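Side-chain contacts in putative uncharacterized protein (Chaetomium thermophilum, PDB 5IJP), which binds inositol hexakisphosphate through an SPX domain, the helical module by which Vtc4 probably senses inositol polyphosphates as a signal of cellular phosphate status: residues Lys26-Leu29 with Lys30-Ser33; Lys143-Lys146 with Lys147-Met151; Val136-Thr139 with Gly140-Ile144; Arg48-Glu52 with Asp53-Arg57; Leu120-Ile123 with Ile124-His128. One frame throughout, in Å; residues are numbered along the deposited sequence.

Contact 1: Lys26-Leu29 with Lys30-Ser33. With IHP (inositol hexakisphosphate), chain C.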
# COMPACT_ATOMS: atom_id res chain seq x y z
N LYS A 26 -17.93 1.01 -4.91
CA LYS A 26 -18.57 1.12 -6.23
C LYS A 26 -20.09 0.96 -6.07
O LYS A 26 -20.84 1.69 -6.73
CB LYS A 26 -18.02 0.03 -7.17
CG LYS A 26 -18.20 0.33 -8.66
CD LYS A 26 -17.98 -0.91 -9.53
CE LYS A 26 -16.53 -1.26 -9.75
NZ LYS A 26 -16.38 -2.54 -10.50
N ALA A 27 -20.52 0.03 -5.20
CA ALA A 27 -21.92 -0.25 -4.89
C ALA A 27 -22.56 0.91 -4.13
O ALA A 27 -23.76 1.18 -4.30
CB ALA A 27 -22.04 -1.53 -4.08
N ASP A 28 -21.76 1.61 -3.30
CA ASP A 28 -22.18 2.77 -2.50
C ASP A 28 -22.52 3.98 -3.39
O ASP A 28 -23.39 4.77 -3.03
CB ASP A 28 -21.08 3.14 -1.48
CG ASP A 28 -21.55 4.08 -0.39
OD1 ASP A 28 -22.15 3.59 0.59
OD2 ASP A 28 -21.31 5.30 -0.51
N LEU A 29 -21.83 4.09 -4.55
CA LEU A 29 -22.03 5.16 -5.54
C LEU A 29 -23.37 5.02 -6.26
O LEU A 29 -23.93 6.02 -6.72
CB LEU A 29 -20.89 5.17 -6.56
CG LEU A 29 -19.51 5.60 -6.06
CD1 LEU A 29 -18.42 5.21 -7.04
CD2 LEU A 29 -19.45 7.09 -5.79
N LYS A 30 -23.88 3.78 -6.37
CA LYS A 30 -25.15 3.45 -7.02
C LYS A 30 -26.33 3.67 -6.06
O LYS A 30 -27.47 3.77 -6.51
CB LYS A 30 -25.14 1.99 -7.52
CG LYS A 30 -23.99 1.63 -8.47
CD LYS A 30 -24.29 1.95 -9.93
CE LYS A 30 -23.13 1.63 -10.83
NZ LYS A 30 -23.41 1.97 -12.24
N ARG A 31 -26.05 3.75 -4.74
CA ARG A 31 -27.04 3.94 -3.68
C ARG A 31 -27.34 5.42 -3.38
O ARG A 31 -27.16 5.88 -2.24
CB ARG A 31 -26.65 3.16 -2.41
CG ARG A 31 -26.87 1.65 -2.52
CD ARG A 31 -26.43 0.92 -1.26
NE ARG A 31 -24.98 0.76 -1.19
CZ ARG A 31 -24.34 0.07 -0.25
NH1 ARG A 31 -25.02 -0.53 0.72
NH2 ARG A 31 -23.01 -0.02 -0.26
N ALA A 32 -27.82 6.16 -4.39
CA ALA A 32 -28.20 7.57 -4.26
C ALA A 32 -29.60 7.67 -3.65
O ALA A 32 -30.46 6.84 -3.97
CB ALA A 32 -28.16 8.25 -5.62
N SER A 33 -29.83 8.66 -2.76
CA SER A 33 -31.11 8.82 -2.06
C SER A 33 -31.83 10.16 -2.31
O SER A 33 -32.76 10.50 -1.57
CB SER A 33 -30.91 8.58 -0.57
OG SER A 33 -30.00 9.51 -0.01
C1 IHP C . -17.37 -0.23 -14.76
C2 IHP C . -16.07 -0.66 -15.43
C3 IHP C . -15.41 -1.81 -14.69
C4 IHP C . -16.37 -2.97 -14.48
C5 IHP C . -17.66 -2.53 -13.80
C6 IHP C . -18.32 -1.40 -14.57
O11 IHP C . -18.01 0.74 -15.62
P1 IHP C . -18.74 2.15 -15.26
O21 IHP C . -18.94 2.96 -16.50
O31 IHP C . -20.06 1.77 -14.57
O41 IHP C . -17.85 2.85 -14.23
O12 IHP C . -15.17 0.47 -15.44
P2 IHP C . -14.51 1.18 -16.75
O22 IHP C . -15.45 2.32 -17.13
O32 IHP C . -14.31 0.20 -17.86
O42 IHP C . -13.19 1.80 -16.27
O13 IHP C . -14.94 -1.34 -13.40
P3 IHP C . -13.44 -1.11 -12.86
O23 IHP C . -13.11 -2.16 -11.86
O33 IHP C . -12.50 -1.11 -14.06
O43 IHP C . -13.43 0.30 -12.26
O14 IHP C . -15.72 -3.95 -13.63
P4 IHP C . -14.92 -5.30 -14.14
O24 IHP C . -13.72 -5.46 -13.20
O34 IHP C . -15.83 -6.48 -14.11
O44 IHP C . -14.37 -5.01 -15.55
O15 IHP C . -18.56 -3.66 -13.79
P5 IHP C . -19.16 -4.55 -12.60
O25 IHP C . -19.17 -3.66 -11.34
O35 IHP C . -18.15 -5.68 -12.37
O45 IHP C . -20.51 -5.05 -12.97
O16 IHP C . -19.45 -0.93 -13.79
P6 IHP C . -20.99 -1.37 -13.69
O26 IHP C . -21.17 -2.59 -14.61
O36 IHP C . -21.87 -0.23 -14.07
O46 IHP C . -21.19 -1.83 -12.25
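The inositol hexakisphosphate pocket takes two of its lysines, Lys26 and Lys30, from one turn near the end of helix 22-30, where CG of Lys30 rests against O of Lys26 at 3.6 Å. The two chains reach the ligand separately. The Lys26 chain turns about its CG-CD bond (chi3 -78°), which carries its NZ to phosphate oxygen O25 of IHP at 3.1 Å and, weakly, to the bridging ester oxygen O13. Lys30 makes its bend one bond earlier and is extended from there on, so that its NZ meets O36 of another phosphate group at 3.2 Å.

Behind the lysines, O of Ala27 takes three weak bonds, from N of Lys30, N of Arg31 and NE of Arg31, the last at 3.4 Å. The guanidinium edge lies along the turn, with N of Asp28 in its plane. The Asp28 carboxylate crosses it at about a right angle; its OD1 stands 3.8 Å from NH2 of Arg31, a long ion pair in which no N-H points at the oxygen. OD1 also pairs with Arg57. Lysines one helical turn apart that converge on different phosphates are consistent with the basic inositol polyphosphate site of an SPX domain.

Contact 2: Lys143-Lys146 with Lys147-Met151. With IHP (inositol hexakisphosphate), chain C.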
# COMPACT_ATOMS: atom_id res chain seq x y z
N LYS A 143 -8.67 5.37 -8.72
CA LYS A 143 -9.71 4.96 -9.67
C LYS A 143 -11.12 5.17 -9.13
O LYS A 143 -11.99 5.61 -9.89
CB LYS A 143 -9.51 3.50 -10.09
CG LYS A 143 -9.29 3.32 -11.59
CD LYS A 143 -7.85 2.98 -11.92
CE LYS A 143 -7.65 2.74 -13.39
NZ LYS A 143 -6.25 2.32 -13.70
N ILE A 144 -11.36 4.85 -7.84
CA ILE A 144 -12.68 4.99 -7.21
C ILE A 144 -13.05 6.48 -6.99
O ILE A 144 -14.24 6.82 -7.08
CB ILE A 144 -12.84 4.11 -5.93
CG1 ILE A 144 -14.32 3.77 -5.65
CG2 ILE A 144 -12.14 4.68 -4.70
CD1 ILE A 144 -14.82 2.49 -6.31
N ILE A 145 -12.05 7.36 -6.73
CA ILE A 145 -12.27 8.80 -6.54
C ILE A 145 -12.66 9.44 -7.89
O ILE A 145 -13.59 10.25 -7.92
CB ILE A 145 -11.07 9.49 -5.81
CG1 ILE A 145 -11.11 9.16 -4.30
CG2 ILE A 145 -11.05 11.02 -6.03
CD1 ILE A 145 -9.77 9.17 -3.57
N LYS A 146 -12.00 9.03 -8.99
CA LYS A 146 -12.31 9.52 -10.34
C LYS A 146 -13.67 8.98 -10.81
O LYS A 146 -14.37 9.67 -11.55
CB LYS A 146 -11.21 9.17 -11.35
CG LYS A 146 -11.08 10.21 -12.46
CD LYS A 146 -10.52 9.63 -13.74
CE LYS A 146 -10.53 10.65 -14.85
NZ LYS A 146 -10.25 10.04 -16.17
N LYS A 147 -14.04 7.76 -10.35
CA LYS A 147 -15.33 7.12 -10.64
C LYS A 147 -16.46 7.90 -9.97
O LYS A 147 -17.53 8.06 -10.56
CB LYS A 147 -15.32 5.66 -10.16
CG LYS A 147 -16.44 4.80 -10.73
CD LYS A 147 -16.51 3.42 -10.06
CE LYS A 147 -15.73 2.35 -10.78
NZ LYS A 147 -16.43 1.87 -12.00
N HIS A 148 -16.20 8.41 -8.74
CA HIS A 148 -17.13 9.23 -7.95
C HIS A 148 -17.39 10.56 -8.66
O HIS A 148 -18.54 10.96 -8.79
CB HIS A 148 -16.56 9.45 -6.53
CG HIS A 148 -17.31 10.46 -5.71
ND1 HIS A 148 -16.93 11.79 -5.69
CD2 HIS A 148 -18.38 10.30 -4.90
CE1 HIS A 148 -17.79 12.39 -4.88
NE2 HIS A 148 -18.67 11.53 -4.38
N ASP A 149 -16.31 11.22 -9.13
CA ASP A 149 -16.35 12.50 -9.85
C ASP A 149 -17.06 12.39 -11.21
O ASP A 149 -17.64 13.38 -11.67
CB ASP A 149 -14.93 13.06 -10.03
CG ASP A 149 -14.19 13.41 -8.74
OD1 ASP A 149 -14.67 13.02 -7.65
OD2 ASP A 149 -13.14 14.07 -8.82
N LYS A 150 -17.01 11.20 -11.84
CA LYS A 150 -17.63 10.93 -13.14
C LYS A 150 -19.10 10.51 -13.04
O LYS A 150 -19.90 10.92 -13.88
CB LYS A 150 -16.83 9.88 -13.92
CG LYS A 150 -15.60 10.45 -14.64
CD LYS A 150 -14.71 9.36 -15.24
CE LYS A 150 -15.14 8.88 -16.62
NZ LYS A 150 -14.85 9.89 -17.67
N MET A 151 -19.46 9.70 -12.02
CA MET A 151 -20.82 9.20 -11.82
C MET A 151 -21.76 10.21 -11.16
O MET A 151 -22.85 10.45 -11.67
CB MET A 151 -20.82 7.90 -11.00
CG MET A 151 -20.44 6.67 -11.79
SD MET A 151 -20.59 5.18 -10.77
CE MET A 151 -20.17 3.94 -11.95
C1 IHP C . -17.37 -0.23 -14.76
C2 IHP C . -16.07 -0.66 -15.43
C3 IHP C . -15.41 -1.81 -14.69
C4 IHP C . -16.37 -2.97 -14.48
C5 IHP C . -17.66 -2.53 -13.80
C6 IHP C . -18.32 -1.40 -14.57
O11 IHP C . -18.01 0.74 -15.62
P1 IHP C . -18.74 2.15 -15.26
O21 IHP C . -18.94 2.96 -16.50
O31 IHP C . -20.06 1.77 -14.57
O41 IHP C . -17.85 2.85 -14.23
O12 IHP C . -15.17 0.47 -15.44
P2 IHP C . -14.51 1.18 -16.75
O22 IHP C . -15.45 2.32 -17.13
O32 IHP C . -14.31 0.20 -17.86
O42 IHP C . -13.19 1.80 -16.27
O13 IHP C . -14.94 -1.34 -13.40
P3 IHP C . -13.44 -1.11 -12.86
O23 IHP C . -13.11 -2.16 -11.86
O33 IHP C . -12.50 -1.11 -14.06
O43 IHP C . -13.43 0.30 -12.26
O14 IHP C . -15.72 -3.95 -13.63
P4 IHP C . -14.92 -5.30 -14.14
O24 IHP C . -13.72 -5.46 -13.20
O34 IHP C . -15.83 -6.48 -14.11
O44 IHP C . -14.37 -5.01 -15.55
O15 IHP C . -18.56 -3.66 -13.79
P5 IHP C . -19.16 -4.55 -12.60
O25 IHP C . -19.17 -3.66 -11.34
O35 IHP C . -18.15 -5.68 -12.37
O45 IHP C . -20.51 -5.05 -12.97
O16 IHP C . -19.45 -0.93 -13.79
P6 IHP C . -20.99 -1.37 -13.69
O26 IHP C . -21.17 -2.59 -14.61
O36 IHP C . -21.87 -0.23 -14.07
O46 IHP C . -21.19 -1.83 -12.25
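Lys147 N donates to Lys143 O at 3.0 Å, and the next two amides repeat the pattern, His148 N to Ile144 O and Asp149 N to Ile145 O, so the backbone acceptors of this turn are used in helical order. Lys150 N reaches Lys146 O only weakly. Among the side chains, Lys147 runs out with CG anti to its own N (chi1 -165°), past CD1 of Ile144, then bends twice near its end. Its NZ thereby gives a 2.8 Å bond to phosphate oxygen O41 of IHP and a weak one to O43 of a second phosphate. The CE methyl of Met151 touches the same O41 at 3.4 Å.

His148 is held at both nitrogens. ND1 donates to Asp149 OD1 at 3.2 Å, nearly straight (168°) and in the ring plane, while NE2 is bonded to Glu55. Carboxylates on both sides may favour a protonated ring. Asp149 OD1 also takes the N-H of Leu156, which ties the helix end to the chain that follows. With an alanine at Asp149, both His148 ND1 and Leu156 N would probably be left without this acceptor, and the imidazole would be fixed less firmly. The turn lies between helix 22-30, touched by Ile144, Lys147 and His148, helix 52-97, met by Ile144 and Ile145, and helix 157-165, which packs on Ile145.

Contact 3: Val136-Thr139 with Gly140-Ile144; sequences VNYT and GFYKI
Phe141 sits one turn after Asn137, its N bonded to Asn137 O at 3.0 Å, and its side chain stays close to that same carbonyl. CB lies 4.0 Å from Asn137 O. CG, placed beside the backbone N by chi1 of -70°, is no farther off, at 3.9 Å from the oxygen. Next along the ring, CD2 makes the nearest approach to Asn137 O, 3.1 Å, with the oxygen oblique to the ring, and CE2 then draws away again. From there the ring is taken up by Leu66 and Val69 of helix 52-97 and by Ile20. Cut back to an alanine, Phe141 would lose this whole ring, which would probably open a gap between the two long helices and leave Leu66 and Val69 short of a packing partner.

Elsewhere on the turn, Tyr138 and Tyr142 run side by side and point the same way. Their ring planes are 40° apart and the centroids 5.7 Å, an oblique pair in which Tyr138 OH reaches Tyr142 CE1 at 3.8 Å. The Tyr142 ring also receives Lys157 in a cation-pi contact. Thr139 lies alongside Lys143, its CG2 4.0 Å from CD of the lysine, while its OG1 is bonded back to Gln135 O. Asn137 likewise turns ND2 to Phe133 O. With Asn137 and Phe141 buried on one face, against helix 52-97, and Tyr138 and Tyr142 exposed on another, this is an amphipathic helix of the kind that builds the SPX helical bundle.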
# COMPACT_ATOMS: atom_id res chain seq x y z
N VAL A 136 -1.14 -1.31 -5.79
CA VAL A 136 -2.50 -1.77 -6.08
C VAL A 136 -3.56 -0.97 -5.27
O VAL A 136 -4.64 -0.69 -5.80
CB VAL A 136 -2.66 -3.32 -5.95
CG1 VAL A 136 -2.64 -3.79 -4.49
CG2 VAL A 136 -3.89 -3.83 -6.68
N ASN A 137 -3.23 -0.55 -4.03
CA ASN A 137 -4.15 0.22 -3.20
C ASN A 137 -4.21 1.69 -3.61
O ASN A 137 -5.30 2.24 -3.67
CB ASN A 137 -3.85 0.05 -1.71
CG ASN A 137 -4.33 -1.28 -1.16
OD1 ASN A 137 -5.33 -1.35 -0.45
ND2 ASN A 137 -3.65 -2.36 -1.49
N TYR A 138 -3.05 2.31 -3.95
CA TYR A 138 -2.97 3.71 -4.42
C TYR A 138 -3.79 3.87 -5.71
O TYR A 138 -4.51 4.86 -5.84
CB TYR A 138 -1.51 4.15 -4.64
CG TYR A 138 -1.33 5.58 -5.11
CD1 TYR A 138 -1.12 5.87 -6.46
CD2 TYR A 138 -1.33 6.64 -4.21
CE1 TYR A 138 -0.95 7.18 -6.90
CE2 TYR A 138 -1.15 7.95 -4.64
CZ TYR A 138 -0.96 8.22 -5.98
OH TYR A 138 -0.79 9.51 -6.41
N THR A 139 -3.70 2.88 -6.62
CA THR A 139 -4.45 2.82 -7.88
C THR A 139 -5.95 2.65 -7.58
O THR A 139 -6.78 3.26 -8.25
CB THR A 139 -3.88 1.71 -8.79
OG1 THR A 139 -2.46 1.84 -8.87
CG2 THR A 139 -4.48 1.73 -10.20
N GLY A 140 -6.26 1.84 -6.56
CA GLY A 140 -7.61 1.56 -6.09
C GLY A 140 -8.38 2.79 -5.65
O GLY A 140 -9.52 2.99 -6.08
N PHE A 141 -7.75 3.63 -4.81
CA PHE A 141 -8.34 4.88 -4.33
C PHE A 141 -8.41 5.91 -5.46
O PHE A 141 -9.43 6.58 -5.59
CB PHE A 141 -7.59 5.44 -3.11
CG PHE A 141 -7.76 4.63 -1.85
CD1 PHE A 141 -8.91 4.75 -1.08
CD2 PHE A 141 -6.75 3.79 -1.40
CE1 PHE A 141 -9.06 4.01 0.10
CE2 PHE A 141 -6.91 3.04 -0.23
CZ PHE A 141 -8.06 3.16 0.51
N TYR A 142 -7.35 6.00 -6.28
CA TYR A 142 -7.25 6.91 -7.43
C TYR A 142 -8.37 6.66 -8.45
O TYR A 142 -8.95 7.62 -8.96
CB TYR A 142 -5.88 6.75 -8.11
CG TYR A 142 -5.32 8.03 -8.69
CD1 TYR A 142 -4.44 8.83 -7.97
CD2 TYR A 142 -5.66 8.43 -9.98
CE1 TYR A 142 -3.92 10.01 -8.51
CE2 TYR A 142 -5.15 9.61 -10.53
CZ TYR A 142 -4.28 10.39 -9.79
OH TYR A 142 -3.77 11.55 -10.33
N LYS A 143 -8.67 5.37 -8.72
CA LYS A 143 -9.71 4.96 -9.67
C LYS A 143 -11.12 5.17 -9.13
O LYS A 143 -11.99 5.61 -9.89
CB LYS A 143 -9.51 3.50 -10.09
CG LYS A 143 -9.29 3.32 -11.59
CD LYS A 143 -7.85 2.98 -11.92
CE LYS A 143 -7.65 2.74 -13.39
NZ LYS A 143 -6.25 2.32 -13.70
N ILE A 144 -11.36 4.85 -7.84
CA ILE A 144 -12.68 4.99 -7.21
C ILE A 144 -13.05 6.48 -6.99
O ILE A 144 -14.24 6.82 -7.08
CB ILE A 144 -12.84 4.11 -5.93
CG1 ILE A 144 -14.32 3.77 -5.65
CG2 ILE A 144 -12.14 4.68 -4.70
CD1 ILE A 144 -14.82 2.49 -6.31

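Contact 4: Arg48-Glu52 with Asp53-Arg57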
# COMPACT_ATOMS: atom_id res chain seq x y z
N ARG A 48 -32.01 8.01 -9.04
CA ARG A 48 -31.97 9.04 -8.00
C ARG A 48 -30.68 9.87 -8.04
O ARG A 48 -29.63 9.37 -8.45
CB ARG A 48 -32.19 8.44 -6.60
CG ARG A 48 -33.63 8.00 -6.34
CD ARG A 48 -33.85 7.60 -4.89
NE ARG A 48 -35.23 7.21 -4.64
CZ ARG A 48 -36.18 8.03 -4.20
NH1 ARG A 48 -35.91 9.31 -3.95
NH2 ARG A 48 -37.42 7.58 -4.00
N GLU A 49 -30.77 11.16 -7.65
CA GLU A 49 -29.66 12.11 -7.64
C GLU A 49 -28.78 11.97 -6.39
O GLU A 49 -29.25 11.49 -5.36
CB GLU A 49 -30.21 13.54 -7.74
CG GLU A 49 -29.34 14.48 -8.56
CD GLU A 49 -29.99 15.82 -8.83
OE1 GLU A 49 -29.98 16.68 -7.92
OE2 GLU A 49 -30.51 16.01 -9.95
N TRP A 50 -27.51 12.38 -6.50
CA TRP A 50 -26.53 12.33 -5.40
C TRP A 50 -26.71 13.56 -4.51
O TRP A 50 -26.76 14.69 -5.02
CB TRP A 50 -25.11 12.24 -5.96
CG TRP A 50 -24.08 11.80 -4.97
CD1 TRP A 50 -23.14 12.57 -4.35
CD2 TRP A 50 -23.86 10.46 -4.50
NE1 TRP A 50 -22.36 11.80 -3.53
CE2 TRP A 50 -22.77 10.49 -3.60
CE3 TRP A 50 -24.48 9.22 -4.77
CZ2 TRP A 50 -22.29 9.35 -2.96
CZ3 TRP A 50 -24.00 8.08 -4.13
CH2 TRP A 50 -22.93 8.15 -3.23
N THR A 51 -26.81 13.34 -3.19
CA THR A 51 -27.02 14.41 -2.20
C THR A 51 -25.81 14.63 -1.28
O THR A 51 -24.80 13.92 -1.39
CB THR A 51 -28.29 14.14 -1.37
OG1 THR A 51 -28.19 12.87 -0.72
CG2 THR A 51 -29.56 14.22 -2.19
N GLU A 52 -25.93 15.61 -0.36
CA GLU A 52 -24.94 15.96 0.66
C GLU A 52 -24.82 14.81 1.67
O GLU A 52 -23.72 14.52 2.13
CB GLU A 52 -25.38 17.25 1.38
CG GLU A 52 -24.29 17.92 2.20
CD GLU A 52 -24.79 19.04 3.09
OE1 GLU A 52 -25.39 18.74 4.15
OE2 GLU A 52 -24.56 20.22 2.74
N ASP A 53 -25.96 14.14 1.99
CA ASP A 53 -26.04 13.00 2.90
C ASP A 53 -25.37 11.77 2.30
O ASP A 53 -24.71 11.01 3.02
CB ASP A 53 -27.50 12.69 3.27
CG ASP A 53 -28.25 13.84 3.93
OD1 ASP A 53 -27.72 14.41 4.91
OD2 ASP A 53 -29.38 14.13 3.49
N ASP A 54 -25.52 11.57 0.97
CA ASP A 54 -24.91 10.46 0.22
C ASP A 54 -23.40 10.66 0.16
O ASP A 54 -22.64 9.69 0.27
CB ASP A 54 -25.49 10.36 -1.20
CG ASP A 54 -26.95 9.96 -1.29
OD1 ASP A 54 -27.34 8.99 -0.60
OD2 ASP A 54 -27.68 10.57 -2.09
N GLU A 55 -22.97 11.93 0.01
CA GLU A 55 -21.57 12.37 -0.05
C GLU A 55 -20.87 12.13 1.29
O GLU A 55 -19.76 11.61 1.30
CB GLU A 55 -21.49 13.85 -0.46
CG GLU A 55 -20.08 14.34 -0.76
CD GLU A 55 -19.44 13.90 -2.07
OE1 GLU A 55 -20.17 13.47 -2.99
OE2 GLU A 55 -18.20 14.03 -2.18
N SER A 56 -21.52 12.51 2.42
CA SER A 56 -21.00 12.34 3.78
C SER A 56 -20.80 10.86 4.13
O SER A 56 -19.83 10.52 4.80
CB SER A 56 -21.94 13.00 4.79
OG SER A 56 -22.05 14.39 4.56
N ARG A 57 -21.71 9.99 3.64
CA ARG A 57 -21.68 8.54 3.82
C ARG A 57 -20.51 7.93 3.05
O ARG A 57 -19.82 7.06 3.60
CB ARG A 57 -23.03 7.93 3.37
CG ARG A 57 -23.16 6.42 3.63
CD ARG A 57 -24.38 5.81 2.95
NE ARG A 57 -24.29 5.86 1.49
CZ ARG A 57 -25.10 6.57 0.71
NH1 ARG A 57 -26.08 7.29 1.25
NH2 ARG A 57 -24.95 6.55 -0.60
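Asp54 OD2 is gripped twice by Thr51. The N-H of Thr51 arrives on the anti lone pair at 3.1 Å, and the hydroxyl OG1 donates to the same oxygen from above the carboxylate plane at 2.7 Å. OG1 stands between the backbone N and the carbonyl carbon of its own residue (chi1 58°), which turns it back over the first turn of the helix. There it also accepts, weakly, from Asp54 N at 3.4 Å. Thr51 O is used as well, by Glu55 N.

The other oxygen of the carboxylate, Asp54 OD1, forms a salt bridge with Arg57, whose NH1 comes in its guanidinium plane to 2.8 Å. OD1 is also bonded to Ser33, so each end of this buried carboxylate has its donors.

The Trp50 ring packs against the same aspartate. Asp54 CB stands over the middle of its six-membered ring, 3.6 Å from the centroid, in a CH-pi contact. At the edge of the indole, NE1 gives its hydrogen to Glu55 OE1 at 2.8 Å, the ring and carboxylate planes being 87° apart. That oxygen is shared with His148 of helix 110-151, and Trp154 meets the indole edge-to-face. Arg57 NH2 approaches the far end of the six-membered ring, 3.7 Å from Trp50 CH2. The reciprocal bonds between Thr51 at the N-cap and Asp54 three residues on are a capping box, here opening the long helix 52-97.

Contact 5: Leu120-Ile123 with Ile124-His128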
# COMPACT_ATOMS: atom_id res chain seq x y z
N LEU A 120 18.64 -11.75 3.69
CA LEU A 120 18.54 -10.40 3.12
C LEU A 120 17.66 -10.35 1.86
O LEU A 120 16.94 -9.37 1.68
CB LEU A 120 19.93 -9.79 2.85
CG LEU A 120 20.74 -9.37 4.08
CD1 LEU A 120 22.22 -9.43 3.79
CD2 LEU A 120 20.36 -7.98 4.56
N SER A 121 17.71 -11.41 1.02
CA SER A 121 16.90 -11.51 -0.21
C SER A 121 15.41 -11.65 0.10
O SER A 121 14.58 -11.20 -0.69
CB SER A 121 17.37 -12.68 -1.08
OG SER A 121 17.28 -13.91 -0.39
N ASP A 122 15.08 -12.28 1.25
CA ASP A 122 13.71 -12.46 1.74
C ASP A 122 13.10 -11.11 2.12
O ASP A 122 11.91 -10.90 1.91
CB ASP A 122 13.69 -13.42 2.94
CG ASP A 122 12.30 -13.89 3.32
OD1 ASP A 122 11.73 -13.32 4.27
OD2 ASP A 122 11.79 -14.83 2.68
N ILE A 123 13.93 -10.20 2.67
CA ILE A 123 13.52 -8.84 3.06
C ILE A 123 13.25 -8.02 1.78
O ILE A 123 12.26 -7.30 1.74
CB ILE A 123 14.51 -8.15 4.04
CG1 ILE A 123 14.87 -9.08 5.23
CG2 ILE A 123 13.96 -6.81 4.55
CD1 ILE A 123 16.25 -8.82 5.88
N ILE A 124 14.11 -8.17 0.74
CA ILE A 124 13.97 -7.50 -0.56
C ILE A 124 12.63 -7.90 -1.21
O ILE A 124 11.92 -7.03 -1.71
CB ILE A 124 15.20 -7.75 -1.50
CG1 ILE A 124 16.50 -7.21 -0.87
CG2 ILE A 124 14.98 -7.15 -2.90
CD1 ILE A 124 17.77 -7.91 -1.31
N ALA A 125 12.29 -9.20 -1.15
CA ALA A 125 11.04 -9.76 -1.66
C ALA A 125 9.85 -9.21 -0.86
O ALA A 125 8.81 -8.90 -1.45
CB ALA A 125 11.07 -11.28 -1.59
N ASP A 126 10.02 -9.04 0.47
CA ASP A 126 9.02 -8.48 1.37
C ASP A 126 8.81 -6.99 1.11
O ASP A 126 7.69 -6.50 1.27
CB ASP A 126 9.38 -8.75 2.84
CG ASP A 126 9.02 -10.13 3.36
OD1 ASP A 126 9.00 -11.09 2.55
OD2 ASP A 126 8.79 -10.26 4.58
N VAL A 127 9.87 -6.27 0.67
CA VAL A 127 9.83 -4.85 0.30
C VAL A 127 8.99 -4.72 -0.98
O VAL A 127 8.09 -3.89 -1.03
CB VAL A 127 11.25 -4.22 0.17
CG1 VAL A 127 11.22 -2.87 -0.55
CG2 VAL A 127 11.92 -4.07 1.53
N HIS A 128 9.28 -5.57 -1.99
CA HIS A 128 8.58 -5.63 -3.28
C HIS A 128 7.10 -6.00 -3.11
O HIS A 128 6.26 -5.40 -3.77
CB HIS A 128 9.29 -6.59 -4.25
CG HIS A 128 8.58 -6.79 -5.55
ND1 HIS A 128 8.04 -8.02 -5.90
CD2 HIS A 128 8.31 -5.90 -6.54
CE1 HIS A 128 7.48 -7.84 -7.08
NE2 HIS A 128 7.62 -6.59 -7.51
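Asp122 turns CG opposite its backbone N (chi1 -168°), whereas Asp126, one turn later, carries CG opposite its carbonyl carbon (chi1 -81°). These two settings swing the carboxylates toward each other. Asp122 OD1 and Asp126 OD1 end 3.9 Å apart; the two side chains cross at a slant, and their carboxylate planes are 52° apart. Two like charges this close would be expected to repel, but Arg83 of helix 52-97 forms salt bridges with both: NH2 pairs with Asp122 OD1 and NH1 with Asp126 OD2. The guanidinium thus links the pair and is likely to offset that repulsion.

Beneath the acids the backbone is regular, with Asp126 N bonded to Asp122 O at 3.0 Å. Ile124 N is bonded to Leu120 O in the same way. The side chain of Ile124 folds back along that carbonyl, and its CD1 comes to 3.4 Å from Leu120 O. CD1 also lies against Ser121 CA at 3.9 Å. Val127 does something similar a turn later, setting its CG2 methyl 3.3 Å from Ile123 O. The hydroxyl of Ser121 is bonded backward, to Glu117 O and Glu118 O.

This stretch of helix 110-151 therefore has distinct faces. Ile123 packs into helix 52-97 against Ile80 and Ile84, next to the arginine that holds the acids, while Leu120, Ile124 and Val127 meet Leu181, Tyr185 and Tyr174 of helix 171-190.

In the fold
Along the chain the order is contact 1, contact 4, contact 5, contact 3, contact 2. The last three share helix 110-151, with contacts 2 and 3 overlapping at Lys143 and Ile144. Contacts 1, 2 and 4 cluster at one end of the bundle: contacts 1 and 4 have centres about 9 Å apart and are joined by the Asp28-Arg57 salt bridge, and Glu55 joins contact 4 to His148 in contact 2. Contacts 1 and 2 both grip the inositol phosphate. Contact 5 lies on the other side of the chain's centre, about 40 Å from contact 1 between centres, so ligand binding and this distant helix packing occupy separate parts of the domain.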